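Local coordinates for DUF1611 domain-containing protein (PDB 2OBN), which is of unknown function but joins a Rossmann-like domain to a P-loop domain, and so probably binds a nucleotide or another phosphate-bearing ligand, at residues M167-E172 with V258-A263; G303-T308 with D340-A345. The protein carries 2 engineered substitutions. One frame throughout, in Å; residues are numbered along the deposited sequence.

Interaction 1: M167-E172 with V258-A263; sequences MSTSLE and VLVHRA. With PO4 (phosphate ion), chain G.
Thr169 lays its branched end over Val260, the two side chains sliding past each other in opposite directions. Its OG1 lies against both methyls of the valine, 3.9 Å from Val260 CG2 and 4.0 Å from Val260 CG1. With OG1 beside its own backbone N (chi1 -59°), the hydroxyl is hydrogen-bonded to the carbonyl oxygen of Gly165, one helical turn back. The second branch of Thr169, CG2, points anti to the backbone N and meets Val258 CG1 at 4.1 Å, the two side chains crossing at a slant. Val258 and Val260, two residues apart, thus present one face of strand 256-262 to the helix, while Leu259 between them packs on helix 279-291 on the other face of the sheet. Helix 166-179 is the one that follows the phosphate-binding loop of a P-loop fold, and it lies here over the strand next to its own. A phosphate ion, probably from the crystallisation liquor, marks the loop: the backbone N of Met167, a selenomethionine, donates to O2 of the phosphate at 2.9 Å with an N-H...O angle of 149°. Gly165 N, Ile164 N and the ammonium group of Lys166 also hydrogen-bond the anion.

Interaction 2: G303-T308 with D340-A345; sequences GIALNT and DVLLDA
The last helix of the chain, 340-347, closes over one face of the parallel sheet of the P-loop fold, running nearly antiparallel to strand 303-307: the short segments approach to 8.7 Å at 157°. One side chain, Leu342, carries the contact. Its CG stands anti to the carbonyl carbon (chi1 -58°), and the chain then extends to set both methyls down on the strand. CD1 of Leu342 reaches Ala305 CB at 3.8 Å. Both methyls lie near Ile304 O, CD1 at 3.7 Å and CD2 at 3.8 Å, with CD2 also over the preceding peptide, 3.9 Å from Ile304 N and 4.0 Å from Gly303 CA. The lack of a side chain at Gly303 makes this possible, since a beta carbon there would point at the helix and come within 2.7 Å of Leu342 CD2, a clash. Ile304 turns its side chain to the other face, against helix 313-327, and offers Leu342 its backbone alone. Shortening Leu342 to an alanine is likely to open a gap over Gly303 and the Ile304 peptide and to cost the Ala305 methyl one of its neighbours. Farther out, Asp340 and Asp344 both form salt bridges to Arg180. No hydrogen bond joins the two segments, so their mutual fit depends on the shape of a leucine against bare backbone and one small methyl, with no polar pairing to fix it.

Overall arrangement
Interactions 1 and 2 are both buried and lie on the same sheet, their centres 8 Å apart. Strands 256-262 and 301-307 are parallel neighbours, joined by probable backbone hydrogen bonds from Ala305 N to Leu259 O (2.8 Å) and Asn307 N to His261 O (2.7 Å). The two helices share a face of that sheet and each touches the other's strand: Thr169 reaches Ala305, and Leu342 reaches Val258 as well as Leu173 of helix 166-179. Their chemistry follows their place. Interaction 1, nearer the centre of the chain, combines apolar contact with a phosphate site at the helix start; interaction 2, farther out, sets a leucine on peptide backbone and an alanine methyl, without a hydrogen bond, the charges of its helix being engaged beyond the contact.

Interaction 1: M167-E172 with V258-A263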
HETATM    1  N   MSE B 167      13.544  -9.525   9.310  1.00 37.64           N
HETATM    2  CA  MSE B 167      13.197  -9.374  10.727  1.00 36.60           C
HETATM    3  C   MSE B 167      14.349  -9.832  11.600  1.00 36.25           C
HETATM    4  O   MSE B 167      14.706  -9.162  12.574  1.00 37.87           O
HETATM    5  CB  MSE B 167      11.947 -10.164  11.101  1.00 36.91           C
HETATM    6  CG  MSE B 167      11.413  -9.781  12.479  1.00 41.18           C
HETATM    7 SE   MSE B 167       9.890 -10.831  13.083  0.75 33.46          SE
HETATM    8  CE  MSE B 167      10.849 -12.382  13.505  1.00 41.25           C
ATOM      9  N   SER B 168      14.910 -10.983  11.264  1.00 36.25           N
ATOM     10  CA  SER B 168      16.073 -11.499  11.962  1.00 38.21           C
ATOM     11  C   SER B 168      17.208 -10.474  12.022  1.00 37.63           C
ATOM     12  O   SER B 168      17.815 -10.278  13.078  1.00 37.75           O
ATOM     13  CB  SER B 168      16.562 -12.781  11.285  1.00 38.59           C
ATOM     14  OG  SER B 168      15.549 -13.757  11.349  1.00 43.11           O
ATOM     15  N   THR B 169      17.477  -9.833  10.882  1.00 37.65           N
ATOM     16  CA  THR B 169      18.511  -8.807  10.755  1.00 36.98           C
ATOM     17  C   THR B 169      18.226  -7.576  11.613  1.00 39.01           C
ATOM     18  O   THR B 169      19.125  -7.050  12.286  1.00 38.63           O
ATOM     19  CB  THR B 169      18.636  -8.389   9.284  1.00 37.31           C
ATOM     20  OG1 THR B 169      18.971  -9.537   8.509  1.00 37.65           O
ATOM     21  CG2 THR B 169      19.704  -7.354   9.072  1.00 37.76           C
ATOM     22  N   SER B 170      16.981  -7.109  11.592  1.00 39.39           N
ATOM     23  CA  SER B 170      16.602  -5.945  12.404  1.00 38.75           C
ATOM     24  C   SER B 170      16.768  -6.270  13.876  1.00 38.25           C
ATOM     25  O   SER B 170      17.240  -5.444  14.635  1.00 37.93           O
ATOM     26  CB  SER B 170      15.151  -5.517  12.138  1.00 39.94           C
ATOM     27  OG  SER B 170      14.979  -5.023  10.831  1.00 34.96           O
ATOM     28  N   LEU B 171      16.383  -7.485  14.266  1.00 39.46           N
ATOM     29  CA  LEU B 171      16.506  -7.925  15.648  1.00 38.29           C
ATOM     30  C   LEU B 171      17.967  -8.069  16.074  1.00 38.85           C
ATOM     31  O   LEU B 171      18.353  -7.575  17.132  1.00 39.74           O
ATOM     32  CB  LEU B 171      15.774  -9.258  15.861  1.00 39.34           C
ATOM     33  CG  LEU B 171      14.244  -9.261  15.913  1.00 36.45           C
ATOM     34  CD1 LEU B 171      13.724 -10.701  15.935  1.00 36.89           C
ATOM     35  CD2 LEU B 171      13.734  -8.480  17.110  1.00 32.87           C
ATOM     36  N   GLU B 172      18.769  -8.755  15.270  1.00 37.44           N
ATOM     37  CA  GLU B 172      20.192  -8.903  15.577  1.00 38.17           C
ATOM     38  C   GLU B 172      20.865  -7.538  15.662  1.00 37.64           C
ATOM     39  O   GLU B 172      21.701  -7.335  16.534  1.00 37.42           O
ATOM     40  CB  GLU B 172      20.917  -9.771  14.535  1.00 38.16           C
ATOM     41  CG  GLU B 172      20.483 -11.255  14.477  1.00 39.52           C
ATOM     42  CD  GLU B 172      20.941 -12.095  15.668  1.00 41.55           C
ATOM     43  OE1 GLU B 172      21.555 -11.539  16.594  1.00 44.76           O
ATOM     44  OE2 GLU B 172      20.676 -13.324  15.676  1.00 41.14           O
ATOM     45  N   VAL B 258      19.674  -1.292   5.259  1.00 38.47           N
ATOM     46  CA  VAL B 258      20.485  -2.508   5.250  1.00 38.25           C
ATOM     47  C   VAL B 258      19.758  -3.459   4.303  1.00 38.14           C
ATOM     48  O   VAL B 258      18.564  -3.759   4.492  1.00 40.35           O
ATOM     49  CB  VAL B 258      20.631  -3.131   6.657  1.00 39.26           C
ATOM     50  CG1 VAL B 258      21.322  -4.492   6.588  1.00 38.70           C
ATOM     51  CG2 VAL B 258      21.396  -2.188   7.575  1.00 39.45           C
ATOM     52  N   LEU B 259      20.444  -3.881   3.252  1.00 36.62           N
ATOM     53  CA  LEU B 259      19.849  -4.754   2.251  1.00 37.21           C
ATOM     54  C   LEU B 259      20.065  -6.225   2.622  1.00 35.93           C
ATOM     55  O   LEU B 259      21.189  -6.649   2.811  1.00 35.26           O
ATOM     56  CB  LEU B 259      20.443  -4.450   0.861  1.00 37.25           C
ATOM     57  CG  LEU B 259      19.967  -5.298  -0.336  1.00 38.80           C
ATOM     58  CD1 LEU B 259      18.454  -5.238  -0.501  1.00 37.45           C
ATOM     59  CD2 LEU B 259      20.652  -4.859  -1.619  1.00 37.22           C
ATOM     60  N   VAL B 260      18.981  -6.988   2.714  1.00 35.06           N
ATOM     61  CA  VAL B 260      19.061  -8.403   3.039  1.00 35.29           C
ATOM     62  C   VAL B 260      18.928  -9.203   1.733  1.00 36.32           C
ATOM     63  O   VAL B 260      18.179  -8.828   0.830  1.00 36.43           O
ATOM     64  CB  VAL B 260      17.987  -8.811   4.071  1.00 34.66           C
ATOM     65  CG1 VAL B 260      18.234 -10.241   4.612  1.00 35.84           C
ATOM     66  CG2 VAL B 260      17.955  -7.801   5.222  1.00 35.77           C
ATOM     67  N   HIS B 261      19.688 -10.289   1.627  1.00 37.29           N
ATOM     68  CA  HIS B 261      19.669 -11.119   0.441  1.00 37.38           C
ATOM     69  C   HIS B 261      20.130 -12.537   0.740  1.00 37.72           C
ATOM     70  O   HIS B 261      21.056 -12.736   1.509  1.00 38.67           O
ATOM     71  CB  HIS B 261      20.542 -10.471  -0.623  1.00 36.71           C
ATOM     72  CG  HIS B 261      20.790 -11.329  -1.825  1.00 35.63           C
ATOM     73  ND1 HIS B 261      19.825 -11.591  -2.776  1.00 35.75           N
ATOM     74  CD2 HIS B 261      21.915 -11.943  -2.253  1.00 32.49           C
ATOM     75  CE1 HIS B 261      20.347 -12.339  -3.731  1.00 35.98           C
ATOM     76  NE2 HIS B 261      21.613 -12.574  -3.430  1.00 32.43           N
ATOM     77  N   ARG B 262      19.455 -13.521   0.147  1.00 39.24           N
ATOM     78  CA  ARG B 262      19.849 -14.922   0.301  1.00 39.31           C
ATOM     79  C   ARG B 262      20.891 -15.243  -0.755  1.00 39.05           C
ATOM     80  O   ARG B 262      20.622 -15.125  -1.947  1.00 38.11           O
ATOM     81  CB  ARG B 262      18.663 -15.882   0.195  1.00 38.99           C
ATOM     82  CG  ARG B 262      19.084 -17.354   0.252  1.00 39.35           C
ATOM     83  CD  ARG B 262      17.909 -18.308   0.169  1.00 42.53           C
ATOM     84  NE  ARG B 262      17.057 -18.234   1.359  1.00 46.78           N
ATOM     85  CZ  ARG B 262      15.807 -17.775   1.415  1.00 49.89           C
ATOM     86  NH1 ARG B 262      15.139 -17.356   0.339  1.00 54.31           N
ATOM     87  NH2 ARG B 262      15.196 -17.778   2.586  1.00 48.78           N
ATOM     88  N   ALA B 263      22.079 -15.641  -0.299  1.00 40.12           N
ATOM     89  CA  ALA B 263      23.178 -15.981  -1.178  1.00 39.58           C
ATOM     90  C   ALA B 263      22.746 -17.006  -2.225  1.00 39.90           C
ATOM     91  O   ALA B 263      22.152 -18.040  -1.895  1.00 38.99           O
ATOM     92  CB  ALA B 263      24.362 -16.522  -0.359  1.00 39.85           C
TER
HETATM   93  P   PO4 G 349      11.503 -11.731   6.440  1.00 27.85           P
HETATM   94  O1  PO4 G 349      10.088 -11.927   5.932  1.00 27.84           O
HETATM   95  O2  PO4 G 349      11.494 -10.697   7.559  1.00 26.33           O
HETATM   96  O3  PO4 G 349      12.029 -13.000   7.032  1.00 19.68           O
HETATM   97  O4  PO4 G 349      12.427 -11.268   5.351  1.00 21.07           O

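Interaction 2: G303-T308 with D340-A345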
ATOM      1  N   GLY B 303      25.247  -1.489   3.891  1.00 35.97           N
ATOM      2  CA  GLY B 303      25.816  -2.816   3.938  1.00 35.58           C
ATOM      3  C   GLY B 303      24.787  -3.856   3.562  1.00 36.86           C
ATOM      4  O   GLY B 303      23.590  -3.571   3.416  1.00 35.78           O
ATOM      5  N   ILE B 304      25.261  -5.080   3.417  1.00 37.48           N
ATOM      6  CA  ILE B 304      24.433  -6.169   3.001  1.00 38.00           C
ATOM      7  C   ILE B 304      24.429  -7.259   4.058  1.00 38.21           C
ATOM      8  O   ILE B 304      25.483  -7.679   4.517  1.00 38.67           O
ATOM      9  CB  ILE B 304      24.928  -6.691   1.619  1.00 39.31           C
ATOM     10  CG1 ILE B 304      24.685  -5.598   0.565  1.00 41.94           C
ATOM     11  CG2 ILE B 304      24.201  -7.993   1.224  1.00 41.68           C
ATOM     12  CD1 ILE B 304      25.295  -5.846  -0.753  1.00 47.77           C
ATOM     13  N   ALA B 305      23.227  -7.680   4.460  1.00 38.43           N
ATOM     14  CA  ALA B 305      23.035  -8.806   5.374  1.00 37.58           C
ATOM     15  C   ALA B 305      22.750 -10.056   4.512  1.00 39.00           C
ATOM     16  O   ALA B 305      21.642 -10.262   4.011  1.00 38.28           O
ATOM     17  CB  ALA B 305      21.922  -8.539   6.330  1.00 36.89           C
ATOM     18  N   LEU B 306      23.765 -10.891   4.356  1.00 38.63           N
ATOM     19  CA  LEU B 306      23.685 -12.057   3.500  1.00 39.40           C
ATOM     20  C   LEU B 306      23.176 -13.291   4.244  1.00 38.62           C
ATOM     21  O   LEU B 306      23.791 -13.731   5.213  1.00 37.39           O
ATOM     22  CB  LEU B 306      25.077 -12.321   2.910  1.00 38.67           C
ATOM     23  CG  LEU B 306      25.181 -13.222   1.689  1.00 41.91           C
ATOM     24  CD1 LEU B 306      24.466 -12.636   0.460  1.00 43.50           C
ATOM     25  CD2 LEU B 306      26.661 -13.455   1.378  1.00 41.46           C
ATOM     26  N   ASN B 307      22.046 -13.841   3.795  1.00 38.29           N
ATOM     27  CA  ASN B 307      21.503 -15.055   4.391  1.00 37.86           C
ATOM     28  C   ASN B 307      22.215 -16.225   3.711  1.00 38.26           C
ATOM     29  O   ASN B 307      21.991 -16.499   2.523  1.00 36.48           O
ATOM     30  CB  ASN B 307      19.971 -15.088   4.241  1.00 38.83           C
ATOM     31  CG  ASN B 307      19.320 -16.340   4.849  1.00 38.93           C
ATOM     32  OD1 ASN B 307      19.978 -17.332   5.111  1.00 40.11           O
ATOM     33  ND2 ASN B 307      18.000 -16.284   5.049  1.00 38.93           N
ATOM     34  N   THR B 308      23.097 -16.879   4.475  1.00 38.48           N
ATOM     35  CA  THR B 308      23.892 -18.012   4.010  1.00 37.43           C
ATOM     36  C   THR B 308      23.546 -19.318   4.723  1.00 38.51           C
ATOM     37  O   THR B 308      24.285 -20.282   4.608  1.00 37.61           O
ATOM     38  CB  THR B 308      25.396 -17.772   4.282  1.00 38.58           C
ATOM     39  OG1 THR B 308      25.639 -17.777   5.701  1.00 33.02           O
ATOM     40  CG2 THR B 308      25.893 -16.456   3.664  1.00 37.07           C
ATOM     41  N   ASP B 340      27.874  -6.866  14.367  1.00 41.42           N
ATOM     42  CA  ASP B 340      28.756  -5.684  14.557  1.00 43.02           C
ATOM     43  C   ASP B 340      29.291  -5.044  13.274  1.00 42.57           C
ATOM     44  O   ASP B 340      29.392  -3.820  13.184  1.00 43.57           O
ATOM     45  CB  ASP B 340      29.910  -5.985  15.533  1.00 43.73           C
ATOM     46  CG  ASP B 340      29.471  -5.990  17.007  1.00 44.51           C
ATOM     47  OD1 ASP B 340      28.461  -5.353  17.366  1.00 44.84           O
ATOM     48  OD2 ASP B 340      30.161  -6.618  17.820  1.00 50.29           O
ATOM     49  N   VAL B 341      29.637  -5.870  12.296  1.00 42.64           N
ATOM     50  CA  VAL B 341      30.109  -5.384  10.995  1.00 42.85           C
ATOM     51  C   VAL B 341      29.086  -4.427  10.351  1.00 42.06           C
ATOM     52  O   VAL B 341      29.473  -3.405   9.798  1.00 43.20           O
ATOM     53  CB  VAL B 341      30.445  -6.581  10.063  1.00 43.87           C
ATOM     54  CG1 VAL B 341      30.581  -6.169   8.608  1.00 43.55           C
ATOM     55  CG2 VAL B 341      31.728  -7.276  10.555  1.00 46.06           C
ATOM     56  N   LEU B 342      27.795  -4.737  10.450  1.00 41.11           N
ATOM     57  CA  LEU B 342      26.757  -3.866   9.872  1.00 41.63           C
ATOM     58  C   LEU B 342      26.311  -2.739  10.818  1.00 40.57           C
ATOM     59  O   LEU B 342      25.884  -1.677  10.359  1.00 40.13           O
ATOM     60  CB  LEU B 342      25.569  -4.689   9.379  1.00 41.08           C
ATOM     61  CG  LEU B 342      25.909  -5.759   8.339  1.00 44.21           C
ATOM     62  CD1 LEU B 342      24.646  -6.505   7.915  1.00 46.47           C
ATOM     63  CD2 LEU B 342      26.625  -5.184   7.112  1.00 45.80           C
ATOM     64  N   LEU B 343      26.415  -2.957  12.131  1.00 41.36           N
ATOM     65  CA  LEU B 343      26.083  -1.903  13.091  1.00 39.55           C
ATOM     66  C   LEU B 343      27.098  -0.781  12.939  1.00 39.42           C
ATOM     67  O   LEU B 343      26.723   0.388  12.932  1.00 40.50           O
ATOM     68  CB  LEU B 343      26.057  -2.411  14.528  1.00 39.29           C
ATOM     69  CG  LEU B 343      25.748  -1.318  15.573  1.00 39.39           C
ATOM     70  CD1 LEU B 343      24.405  -0.633  15.311  1.00 37.67           C
ATOM     71  CD2 LEU B 343      25.768  -1.930  16.963  1.00 44.30           C
ATOM     72  N   ASP B 344      28.376  -1.137  12.808  1.00 38.36           N
ATOM     73  CA  ASP B 344      29.422  -0.144  12.563  1.00 37.86           C
ATOM     74  C   ASP B 344      29.122   0.640  11.284  1.00 38.84           C
ATOM     75  O   ASP B 344      29.283   1.853  11.263  1.00 38.44           O
ATOM     76  CB  ASP B 344      30.800  -0.817  12.439  1.00 38.13           C
ATOM     77  CG  ASP B 344      31.291  -1.409  13.752  1.00 42.09           C
ATOM     78  OD1 ASP B 344      30.750  -1.033  14.802  1.00 41.68           O
ATOM     79  OD2 ASP B 344      32.242  -2.232  13.748  1.00 45.83           O
ATOM     80  N   ALA B 345      28.686  -0.053  10.222  1.00 39.04           N
ATOM     81  CA  ALA B 345      28.363   0.605   8.950  1.00 39.28           C
ATOM     82  C   ALA B 345      27.222   1.606   9.118  1.00 40.74           C
ATOM     83  O   ALA B 345      27.237   2.682   8.515  1.00 40.31           O
ATOM     84  CB  ALA B 345      28.020  -0.426   7.886  1.00 39.71           C
TER